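Local coordinates for protein Emp46p (Saccharomyces cerevisiae, PDB 2A6V) that serves as a cargo receptor of the legume-like lectin family, recognising carbohydrate independently of calcium and taking part in the secretion of glycoproteins, at residues A[45-51]-A[201-207]; A[65-71]-A[214-220]; A[123-129]-A[143-149]. All coordinates share one frame; numbering follows the deposited sequence.

Overall arrangement
The carbohydrate recognition domain is a beta sandwich of two antiparallel sheets, and the three contacts sample different parts of it. Interactions 1 and 3 belong to the same sheet, with centres 22 Å apart: interaction 1 sits where strand 51-56 emerges from a loop and strand 196-202 runs out into one, interaction 3 at the edge strand 145-148. Interaction 2 pairs two inner strands of the other sheet and lies about 27 Å, centre to centre, from interaction 1, across the middle of the chain. Strands 196-202 and 209-218 follow one another, so the chain passes from interaction 1 to interaction 2. Interaction 3 alone holds a potassium ligand, Y128, and its centre is 20 Å from that of interaction 2.

Interaction 1 (A[45-51]-A[201-207]); sequences TPGKNTK and AINDASK
N203 reaches across to G47 and T50 with both polar atoms of its side-chain amide. N203 ND2 donates to G47 O at 2.9 Å, the acceptor lying in the plane of the amide, while N203 OD1 accepts from T50 N, also at 2.9 Å. To reach the loop, CG of N203 is folded over its own backbone, between N and the carbonyl carbon (chi1 72°). The hydroxyl of T50 grips G47 O as well, with T50 OG1 2.7 Å away, and the two donors arrive from opposite faces of that carbonyl's plane, leaving G47 O doubly held. The backbone of N203 closes the circle, its N donating to T50 O.

Beside this amide, N49 N donates to D204 O at 3.1 Å, coming from above the carbonyl plane; K207 N uses the same oxygen from the other face. K207 CG packs on the backbone of G47 and K48, and its bent chain brings NZ to P46 O in a weak bond. A water ties NZ to T45 O and K207 O. On the strand side, K51 and I202 run alongside each other, K51 CE 3.5 Å from I202 CD1, before the amino group of K51 leaves for T98.

Further out, the N203 amide is steadied by E208, whose carbonyl also receives ND2, while T45 OG1 bonds to the same residue. D204 shapes its own turn: D204 OD1 accepts from S206 N at 2.9 Å, an Asx turn within a type I beta turn from D204 to K207, and OD2 reaches T81. Here the antiparallel pairing of strands 51-56 and 196-202 in a beta sandwich ends, and beyond the K51-I202 bridge two loops are joined by the N203 amide and backbone bonds.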
loop_
_atom_site.group_PDB
_atom_site.type_symbol
_atom_site.label_atom_id
_atom_site.label_comp_id
_atom_site.label_asym_id
_atom_site.label_seq_id
_atom_site.Cartn_x
_atom_site.Cartn_y
_atom_site.Cartn_z
ATOM N N THR A 45 6.279 6.533 -9.504
ATOM C CA THR A 45 6.316 7.968 -9.803
ATOM C C THR A 45 7.619 8.382 -10.495
ATOM O O THR A 45 8.466 9.056 -9.890
ATOM C CB THR A 45 6.128 8.789 -8.520
ATOM O OG1 THR A 45 7.105 8.431 -7.537
ATOM C CG2 THR A 45 4.792 8.485 -7.883
ATOM N N PRO A 46 7.789 7.957 -11.745
ATOM C CA PRO A 46 9.064 8.142 -12.451
ATOM C C PRO A 46 9.412 9.548 -12.925
ATOM O O PRO A 46 10.563 9.795 -13.304
ATOM C CB PRO A 46 8.911 7.230 -13.665
ATOM C CG PRO A 46 7.452 7.146 -13.911
ATOM C CD PRO A 46 6.827 7.185 -12.541
ATOM N N GLY A 47 8.432 10.424 -12.957
ATOM C CA GLY A 47 8.631 11.788 -13.422
ATOM C C GLY A 47 8.201 12.829 -12.413
ATOM O O GLY A 47 7.596 12.519 -11.395
ATOM N N LYS A 48 8.487 14.085 -12.731
ATOM C CA LYS A 48 8.036 15.200 -11.915
ATOM C C LYS A 48 6.515 15.230 -11.912
ATOM O O LYS A 48 5.876 15.171 -12.987
ATOM C CB LYS A 48 8.593 16.507 -12.516
ATOM C CG LYS A 48 10.083 16.591 -12.470
ATOM C CD LYS A 48 10.634 17.711 -13.364
ATOM C CE LYS A 48 10.690 19.046 -12.678
ATOM N NZ LYS A 48 11.391 20.069 -13.551
ATOM N N ASN A 49 5.924 15.327 -10.721
ATOM C CA ASN A 49 4.466 15.437 -10.576
ATOM C C ASN A 49 3.723 14.311 -11.260
ATOM O O ASN A 49 2.782 14.558 -12.028
ATOM C CB ASN A 49 3.978 16.811 -11.101
ATOM C CG ASN A 49 4.314 17.942 -10.171
ATOM O OD1 ASN A 49 3.924 17.929 -9.016
ATOM N ND2 ASN A 49 4.995 18.958 -10.684
ATOM N N THR A 50 4.144 13.080 -10.987
ATOM C CA THR A 50 3.486 11.886 -11.507
ATOM C C THR A 50 2.806 11.090 -10.405
ATOM O O THR A 50 3.194 11.184 -9.235
ATOM C CB THR A 50 4.467 10.968 -12.261
ATOM O OG1 THR A 50 5.622 10.681 -11.463
ATOM C CG2 THR A 50 4.999 11.617 -13.532
ATOM N N LYS A 51 1.814 10.302 -10.815
ATOM C CA LYS A 51 1.057 9.361 -9.995
ATOM C C LYS A 51 1.247 7.990 -10.604
ATOM O O LYS A 51 1.434 7.852 -11.815
ATOM C CB LYS A 51 -0.443 9.647 -10.096
ATOM C CG LYS A 51 -0.997 10.765 -9.293
ATOM C CD LYS A 51 -2.478 11.001 -9.648
ATOM C CE LYS A 51 -2.992 12.196 -8.829
ATOM N NZ LYS A 51 -4.450 12.574 -8.943
ATOM N N ALA A 201 1.068 5.943 -5.344
ATOM C CA ALA A 201 1.878 7.040 -4.867
ATOM C C ALA A 201 1.736 8.228 -5.767
ATOM O O ALA A 201 1.300 8.108 -6.906
ATOM C CB ALA A 201 3.331 6.632 -4.766
ATOM N N ILE A 202 2.094 9.386 -5.239
ATOM C CA ILE A 202 2.191 10.612 -6.002
ATOM C C ILE A 202 3.393 11.392 -5.460
ATOM O O ILE A 202 3.671 11.373 -4.266
ATOM C CB ILE A 202 0.875 11.426 -5.891
ATOM C CG1 ILE A 202 0.904 12.628 -6.838
ATOM C CG2 ILE A 202 0.592 11.872 -4.446
ATOM C CD1 ILE A 202 -0.404 13.416 -6.813
ATOM N N ASN A 203 4.124 12.047 -6.350
ATOM C CA ASN A 203 5.240 12.885 -5.976
ATOM C C ASN A 203 4.972 14.329 -6.419
ATOM O O ASN A 203 3.825 14.698 -6.690
ATOM C CB ASN A 203 6.555 12.305 -6.524
ATOM C CG ASN A 203 6.690 12.462 -8.019
ATOM O OD1 ASN A 203 5.806 13.002 -8.670
ATOM N ND2 ASN A 203 7.818 11.972 -8.578
ATOM N N ASP A 204 6.025 15.146 -6.444
ATOM C CA ASP A 204 5.952 16.530 -6.906
ATOM C C ASP A 204 7.154 16.797 -7.805
ATOM O O ASP A 204 7.780 15.854 -8.306
ATOM C CB ASP A 204 5.766 17.515 -5.727
ATOM C CG ASP A 204 6.950 17.587 -4.779
ATOM O OD1 ASP A 204 8.061 17.217 -5.171
ATOM O OD2 ASP A 204 6.825 18.029 -3.595
ATOM N N ALA A 205 7.459 18.069 -8.043
ATOM C CA ALA A 205 8.510 18.403 -8.982
ATOM C C ALA A 205 9.904 18.015 -8.525
ATOM O O ALA A 205 10.824 18.013 -9.340
ATOM C CB ALA A 205 8.474 19.909 -9.325
ATOM N N SER A 206 10.063 17.699 -7.243
ATOM C CA SER A 206 11.342 17.215 -6.715
ATOM C C SER A 206 11.629 15.759 -7.106
ATOM O O SER A 206 12.719 15.262 -6.868
ATOM C CB SER A 206 11.389 17.369 -5.190
ATOM O OG SER A 206 11.113 18.706 -4.783
ATOM N N LYS A 207 10.641 15.067 -7.671
ATOM C CA LYS A 207 10.852 13.789 -8.354
ATOM C C LYS A 207 11.184 12.633 -7.416
ATOM O O LYS A 207 11.889 11.706 -7.793
ATOM C CB LYS A 207 11.932 13.924 -9.441
ATOM C CG LYS A 207 11.535 13.318 -10.783
ATOM C CD LYS A 207 12.727 13.253 -11.758
ATOM C CE LYS A 207 12.835 11.912 -12.476
ATOM N NZ LYS A 207 13.019 10.719 -11.579
HETATM O O HOH W 1 11.108 10.028 -9.847
HETATM O O HOH W 2 5.559 20.414 -7.766
#

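Interaction 2 (A[65-71]-A[214-220]); sequences AMTIEWT and KMKLYDG
M215 sets its CG on one face of the W70 indole, 3.4 Å from the centroid of the six-membered ring of W70 and 7° off its normal, a CH-pi contact at the close-packed heart of the pairing; the chain rises from there. M215 SD stands above the same face of W70 at 4.8 Å from that centroid, a more distant Met-aromatic contact. With CG anti to the backbone N (chi1 -179°), the bend at chi2 carries CE to I68 CG2. L217 CD1 meets I68 CG1 at 4.0 Å, continuing the apolar row along the face that carries W70, I68, M215 and L217. Strand 196-202 of the other sheet closes over it, with I197 touching W70, M215 and L217, and L89 of strand 84-90 meets I68.

This is the hydrophobic core of the lectin beta sandwich, and the two strands here are neighbours in one of its sheets, antiparallel at 174°. Hydrogen-bonded pairs T67-Y218, E69-K216 and T71-K214 alternate with the non-hydrogen-bonded pairs I68-L217 and W70-M215. The ladder weakens at one end, where K214 N to T71 O is long.

The opposite face is more polar and opens to solvent toward K214, which is exposed, with E69, T71 and K216 partly so; T67 and Y218 at the other end are buried. E69 OE1 lies at the edge of the Y218 ring, near its plane, and accepts a weak bond from Y218 OH; the stronger partner of that carboxylate is R161, in a salt bridge through OE2. K216 sends its chain away from the paired strand to a cation-pi contact with W7. K214 lays its CE 3.6 Å from T71 OG1. Where the strands end, T67 OG1 reaches beyond Y218 to donate to G220 O at 2.6 Å, in the carbonyl plane and on a lone pair.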
loop_
_atom_site.group_PDB
_atom_site.type_symbol
_atom_site.label_atom_id
_atom_site.label_comp_id
_atom_site.label_asym_id
_atom_site.label_seq_id
_atom_site.Cartn_x
_atom_site.Cartn_y
_atom_site.Cartn_z
ATOM N N ALA A 65 -6.799 -16.611 8.060
ATOM C CA ALA A 65 -5.984 -15.419 8.296
ATOM C C ALA A 65 -5.152 -15.077 7.060
ATOM O O ALA A 65 -5.120 -15.827 6.075
ATOM C CB ALA A 65 -5.081 -15.638 9.497
ATOM N N MET A 66 -4.487 -13.926 7.090
ATOM C CA MET A 66 -3.660 -13.541 5.944
ATOM C C MET A 66 -2.472 -12.692 6.307
ATOM O O MET A 66 -2.474 -12.014 7.325
ATOM C CB MET A 66 -4.507 -12.825 4.903
ATOM C CG MET A 66 -5.011 -11.460 5.268
ATOM S SD MET A 66 -5.424 -10.449 3.790
ATOM C CE MET A 66 -5.275 -8.833 4.554
ATOM N N THR A 67 -1.468 -12.705 5.435
ATOM C CA THR A 67 -0.304 -11.851 5.528
ATOM C C THR A 67 -0.064 -11.174 4.180
ATOM O O THR A 67 -0.098 -11.835 3.157
ATOM C CB THR A 67 0.924 -12.692 5.878
ATOM O OG1 THR A 67 0.698 -13.378 7.120
ATOM C CG2 THR A 67 2.158 -11.805 6.107
ATOM N N ILE A 68 0.172 -9.871 4.186
ATOM C CA ILE A 68 0.596 -9.158 2.989
ATOM C C ILE A 68 1.921 -8.502 3.295
ATOM O O ILE A 68 2.070 -7.802 4.304
ATOM C CB ILE A 68 -0.418 -8.100 2.576
ATOM C CG1 ILE A 68 -1.754 -8.759 2.177
ATOM C CG2 ILE A 68 0.156 -7.268 1.436
ATOM C CD1 ILE A 68 -2.884 -7.767 1.996
ATOM N N GLU A 69 2.886 -8.701 2.417
ATOM C CA GLU A 69 4.199 -8.113 2.546
ATOM C C GLU A 69 4.477 -7.312 1.292
ATOM O O GLU A 69 4.542 -7.890 0.206
ATOM C CB GLU A 69 5.258 -9.187 2.701
ATOM C CG GLU A 69 5.187 -9.943 4.001
ATOM C CD GLU A 69 6.226 -11.046 4.087
ATOM O OE1 GLU A 69 6.774 -11.484 3.039
ATOM O OE2 GLU A 69 6.478 -11.491 5.223
ATOM N N TRP A 70 4.625 -6.002 1.436
ATOM C CA TRP A 70 5.076 -5.116 0.371
ATOM C C TRP A 70 6.513 -4.694 0.617
ATOM O O TRP A 70 6.826 -4.248 1.728
ATOM C CB TRP A 70 4.232 -3.849 0.347
ATOM C CG TRP A 70 2.808 -3.996 -0.102
ATOM C CD1 TRP A 70 1.706 -4.153 0.690
ATOM C CD2 TRP A 70 2.331 -3.951 -1.446
ATOM N NE1 TRP A 70 0.571 -4.208 -0.084
ATOM C CE2 TRP A 70 0.929 -4.078 -1.403
ATOM C CE3 TRP A 70 2.940 -3.795 -2.688
ATOM C CZ2 TRP A 70 0.142 -4.065 -2.547
ATOM C CZ3 TRP A 70 2.152 -3.807 -3.821
ATOM C CH2 TRP A 70 0.775 -3.920 -3.746
ATOM N N THR A 71 7.393 -4.823 -0.379
ATOM C CA THR A 71 8.762 -4.372 -0.293
ATOM C C THR A 71 8.854 -3.156 -1.179
ATOM O O THR A 71 8.536 -3.230 -2.373
ATOM C CB THR A 71 9.718 -5.462 -0.747
ATOM O OG1 THR A 71 9.569 -6.595 0.122
ATOM C CG2 THR A 71 11.161 -4.998 -0.652
ATOM N N LYS A 214 8.721 -5.864 -4.486
ATOM C CA LYS A 214 8.161 -7.185 -4.247
ATOM C C LYS A 214 6.805 -7.025 -3.575
ATOM O O LYS A 214 6.531 -6.027 -2.888
ATOM C CB LYS A 214 9.088 -8.030 -3.385
ATOM C CG LYS A 214 8.708 -9.468 -3.185
ATOM C CD LYS A 214 9.880 -10.297 -2.533
ATOM C CE LYS A 214 10.816 -9.486 -1.655
ATOM N NZ LYS A 214 11.793 -10.365 -0.916
ATOM N N MET A 215 5.935 -7.981 -3.824
ATOM C CA MET A 215 4.691 -8.087 -3.060
ATOM C C MET A 215 4.246 -9.539 -2.995
ATOM O O MET A 215 4.201 -10.215 -4.016
ATOM C CB MET A 215 3.584 -7.206 -3.650
ATOM C CG MET A 215 2.244 -7.252 -2.864
ATOM S SD MET A 215 1.230 -8.703 -3.274
ATOM C CE MET A 215 -0.202 -8.437 -2.296
ATOM N N LYS A 216 3.980 -10.031 -1.799
ATOM C CA LYS A 216 3.518 -11.394 -1.580
ATOM C C LYS A 216 2.320 -11.374 -0.663
ATOM O O LYS A 216 2.277 -10.603 0.298
ATOM C CB LYS A 216 4.604 -12.241 -0.924
ATOM C CG LYS A 216 5.827 -12.489 -1.768
ATOM C CD LYS A 216 6.849 -13.363 -1.033
ATOM C CE LYS A 216 8.055 -13.689 -1.904
ATOM N NZ LYS A 216 9.184 -14.278 -1.124
ATOM N N LEU A 217 1.344 -12.209 -0.949
ATOM C CA LEU A 217 0.248 -12.460 -0.043
ATOM C C LEU A 217 0.318 -13.924 0.351
ATOM O O LEU A 217 0.624 -14.770 -0.487
ATOM C CB LEU A 217 -1.115 -12.145 -0.670
ATOM C CG LEU A 217 -2.344 -12.475 0.192
ATOM C CD1 LEU A 217 -3.474 -11.534 -0.113
ATOM C CD2 LEU A 217 -2.833 -13.953 0.052
ATOM N N TYR A 218 0.038 -14.209 1.618
ATOM C CA TYR A 218 -0.020 -15.572 2.142
ATOM C C TYR A 218 -1.386 -15.802 2.757
ATOM O O TYR A 218 -1.932 -14.944 3.447
ATOM C CB TYR A 218 1.051 -15.819 3.222
ATOM C CG TYR A 218 2.481 -15.525 2.850
ATOM C CD1 TYR A 218 3.393 -16.552 2.607
ATOM C CD2 TYR A 218 2.947 -14.211 2.770
ATOM C CE1 TYR A 218 4.714 -16.268 2.269
ATOM C CE2 TYR A 218 4.250 -13.928 2.443
ATOM C CZ TYR A 218 5.129 -14.950 2.193
ATOM O OH TYR A 218 6.430 -14.633 1.862
ATOM N N ASP A 219 -1.922 -16.995 2.550
ATOM C CA ASP A 219 -3.239 -17.349 3.050
ATOM C C ASP A 219 -3.143 -17.783 4.522
ATOM O O ASP A 219 -3.780 -18.744 4.943
ATOM C CB ASP A 219 -3.833 -18.506 2.230
ATOM C CG ASP A 219 -4.131 -18.146 0.780
ATOM O OD1 ASP A 219 -4.389 -16.970 0.441
ATOM O OD2 ASP A 219 -4.169 -19.024 -0.106
ATOM N N GLY A 220 -2.339 -17.078 5.307
ATOM C CA GLY A 220 -2.195 -17.382 6.715
ATOM C C GLY A 220 -1.249 -16.420 7.414
ATOM O O GLY A 220 -0.672 -15.534 6.787
HETATM O O HOH W 3 -5.815 -19.038 6.263
#

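Interaction 3 (A[123-129]-A[143-149]); sequences ESVTAYL and YFASCLF. With K (potassium ion), chain C.
Y128 holds a potassium ion with its OH while Y143 covers its ring face with CB, which sits over the centre of the Y128 ring, 3.7 Å from its centroid. The Y143 ring turns its edge toward that face in an offset edge-to-face pair, planes at 85°. Y128 OH binds potassium at 2.9 Å, the ion lying in the plane of its ring. Two waters and the carbonyl oxygens of I138, E139 and S141 complete the site. The other ring, Y143, carries T126 CG2 over one face, 3.9 Å from the centroid.

These tyrosines mark one end of an antiparallel pairing in which 145-148 is the edge strand of a lectin sandwich sheet. V125-C147 and A127-A145 are hydrogen-bonded pairs, and F144 N adds a bond to A127 O at 2.9 Å. With CG of F144 lodged between its backbone N and carbonyl carbon (chi1 71°), the ring folds back over the partner strand, CZ near A127 CB and CE2 3.6 Å from L129 CG. On this same face V125 CB packs against C147 SG at 3.8 Å, and the sulfur is bonded to C181 of strand 179-184, tying one sheet to the other.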
loop_
_atom_site.group_PDB
_atom_site.type_symbol
_atom_site.label_atom_id
_atom_site.label_comp_id
_atom_site.label_asym_id
_atom_site.label_seq_id
_atom_site.Cartn_x
_atom_site.Cartn_y
_atom_site.Cartn_z
ATOM N N GLU A 123 7.875 12.373 9.131
ATOM C CA GLU A 123 8.141 11.131 8.406
ATOM C C GLU A 123 7.581 9.939 9.181
ATOM O O GLU A 123 8.009 9.646 10.300
ATOM C CB GLU A 123 9.638 11.029 8.229
ATOM C CG GLU A 123 10.073 10.300 6.998
ATOM C CD GLU A 123 11.563 10.416 6.713
ATOM O OE1 GLU A 123 11.991 9.659 5.833
ATOM O OE2 GLU A 123 12.309 11.210 7.347
ATOM N N SER A 124 6.563 9.293 8.630
ATOM C CA SER A 124 5.739 8.387 9.404
ATOM C C SER A 124 4.897 7.440 8.574
ATOM O O SER A 124 4.735 7.651 7.361
ATOM C CB SER A 124 4.797 9.198 10.318
ATOM O OG SER A 124 3.922 9.994 9.539
ATOM N N VAL A 125 4.389 6.396 9.245
ATOM C CA VAL A 125 3.287 5.572 8.809
ATOM C C VAL A 125 2.062 6.042 9.577
ATOM O O VAL A 125 2.082 6.097 10.804
ATOM C CB VAL A 125 3.538 4.063 9.116
ATOM C CG1 VAL A 125 2.381 3.211 8.672
ATOM C CG2 VAL A 125 4.807 3.580 8.474
ATOM N N THR A 126 1.009 6.390 8.869
ATOM C CA THR A 126 -0.290 6.697 9.470
ATOM C C THR A 126 -1.359 5.850 8.838
ATOM O O THR A 126 -1.352 5.657 7.614
ATOM C CB THR A 126 -0.639 8.200 9.381
ATOM O OG1 THR A 126 -0.384 8.710 8.057
ATOM C CG2 THR A 126 0.243 9.008 10.340
ATOM N N ALA A 127 -2.223 5.271 9.654
ATOM C CA ALA A 127 -3.243 4.340 9.205
ATOM C C ALA A 127 -4.619 4.957 9.387
ATOM O O ALA A 127 -4.958 5.423 10.482
ATOM C CB ALA A 127 -3.121 3.028 9.969
ATOM N N TYR A 128 -5.405 4.952 8.319
ATOM C CA TYR A 128 -6.702 5.600 8.297
ATOM C C TYR A 128 -7.759 4.588 7.893
ATOM O O TYR A 128 -7.557 3.770 6.994
ATOM C CB TYR A 128 -6.701 6.713 7.254
ATOM C CG TYR A 128 -5.866 7.912 7.578
ATOM C CD1 TYR A 128 -6.451 9.055 8.111
ATOM C CD2 TYR A 128 -4.505 7.945 7.305
ATOM C CE1 TYR A 128 -5.704 10.173 8.390
ATOM C CE2 TYR A 128 -3.736 9.100 7.585
ATOM C CZ TYR A 128 -4.364 10.208 8.151
ATOM O OH TYR A 128 -3.635 11.348 8.442
ATOM N N LEU A 129 -8.922 4.680 8.522
ATOM C CA LEU A 129 -10.098 3.944 8.119
ATOM C C LEU A 129 -11.149 4.911 7.606
ATOM O O LEU A 129 -11.328 5.992 8.157
ATOM C CB LEU A 129 -10.652 3.190 9.325
ATOM C CG LEU A 129 -10.001 1.876 9.684
ATOM C CD1 LEU A 129 -10.479 1.433 11.079
ATOM C CD2 LEU A 129 -10.309 0.822 8.647
ATOM N N TYR A 143 -6.211 9.655 11.912
ATOM C CA TYR A 143 -5.714 8.282 11.760
ATOM C C TYR A 143 -5.947 7.544 13.073
ATOM O O TYR A 143 -6.037 8.174 14.145
ATOM C CB TYR A 143 -4.222 8.259 11.364
ATOM C CG TYR A 143 -3.324 9.149 12.194
ATOM C CD1 TYR A 143 -2.873 8.739 13.439
ATOM C CD2 TYR A 143 -2.908 10.387 11.723
ATOM C CE1 TYR A 143 -2.054 9.550 14.184
ATOM C CE2 TYR A 143 -2.084 11.211 12.472
ATOM C CZ TYR A 143 -1.682 10.780 13.725
ATOM O OH TYR A 143 -0.850 11.568 14.519
ATOM N N PHE A 144 -6.081 6.231 12.995
ATOM C CA PHE A 144 -6.326 5.402 14.179
ATOM C C PHE A 144 -5.051 4.792 14.765
ATOM O O PHE A 144 -5.036 4.338 15.911
ATOM C CB PHE A 144 -7.352 4.307 13.919
ATOM C CG PHE A 144 -6.864 3.218 13.030
ATOM C CD1 PHE A 144 -6.178 2.114 13.555
ATOM C CD2 PHE A 144 -7.088 3.266 11.670
ATOM C CE1 PHE A 144 -5.714 1.098 12.713
ATOM C CE2 PHE A 144 -6.620 2.265 10.846
ATOM C CZ PHE A 144 -5.948 1.171 11.365
ATOM N N ALA A 145 -3.981 4.806 13.985
ATOM C CA ALA A 145 -2.694 4.311 14.434
ATOM C C ALA A 145 -1.572 4.964 13.660
ATOM O O ALA A 145 -1.770 5.497 12.566
ATOM C CB ALA A 145 -2.621 2.818 14.273
ATOM N N SER A 146 -0.381 4.928 14.236
ATOM C CA SER A 146 0.774 5.567 13.626
ATOM C C SER A 146 2.070 5.044 14.210
ATOM O O SER A 146 2.091 4.472 15.296
ATOM C CB SER A 146 0.707 7.078 13.760
ATOM O OG SER A 146 0.934 7.476 15.110
ATOM N N CYS A 147 3.146 5.261 13.473
ATOM C CA CYS A 147 4.507 5.186 13.991
ATOM C C CYS A 147 5.405 6.130 13.202
ATOM O O CYS A 147 5.104 6.511 12.066
ATOM C CB CYS A 147 5.051 3.765 13.979
ATOM S SG CYS A 147 5.269 3.042 12.329
ATOM N N LEU A 148 6.513 6.531 13.793
ATOM C CA LEU A 148 7.499 7.328 13.113
ATOM C C LEU A 148 8.395 6.338 12.373
ATOM O O LEU A 148 8.790 5.312 12.922
ATOM C CB LEU A 148 8.291 8.173 14.105
ATOM C CG LEU A 148 7.448 9.038 15.035
ATOM C CD1 LEU A 148 8.366 9.872 15.928
ATOM C CD2 LEU A 148 6.474 9.919 14.255
ATOM N N PHE A 149 8.670 6.642 11.116
ATOM C CA PHE A 149 9.415 5.708 10.260
ATOM C C PHE A 149 10.141 6.465 9.140
ATOM O O PHE A 149 9.539 7.226 8.385
ATOM C CB PHE A 149 8.460 4.665 9.664
ATOM C CG PHE A 149 9.170 3.599 8.886
ATOM C CD1 PHE A 149 9.843 2.584 9.530
ATOM C CD2 PHE A 149 9.250 3.685 7.507
ATOM C CE1 PHE A 149 10.524 1.632 8.805
ATOM C CE2 PHE A 149 9.935 2.719 6.790
ATOM C CZ PHE A 149 10.563 1.717 7.429
HETATM K K K C . -4.690 13.709 9.667
HETATM O O HOH W 4 -2.121 14.769 10.149
HETATM O O HOH W 5 -4.888 13.657 12.510
#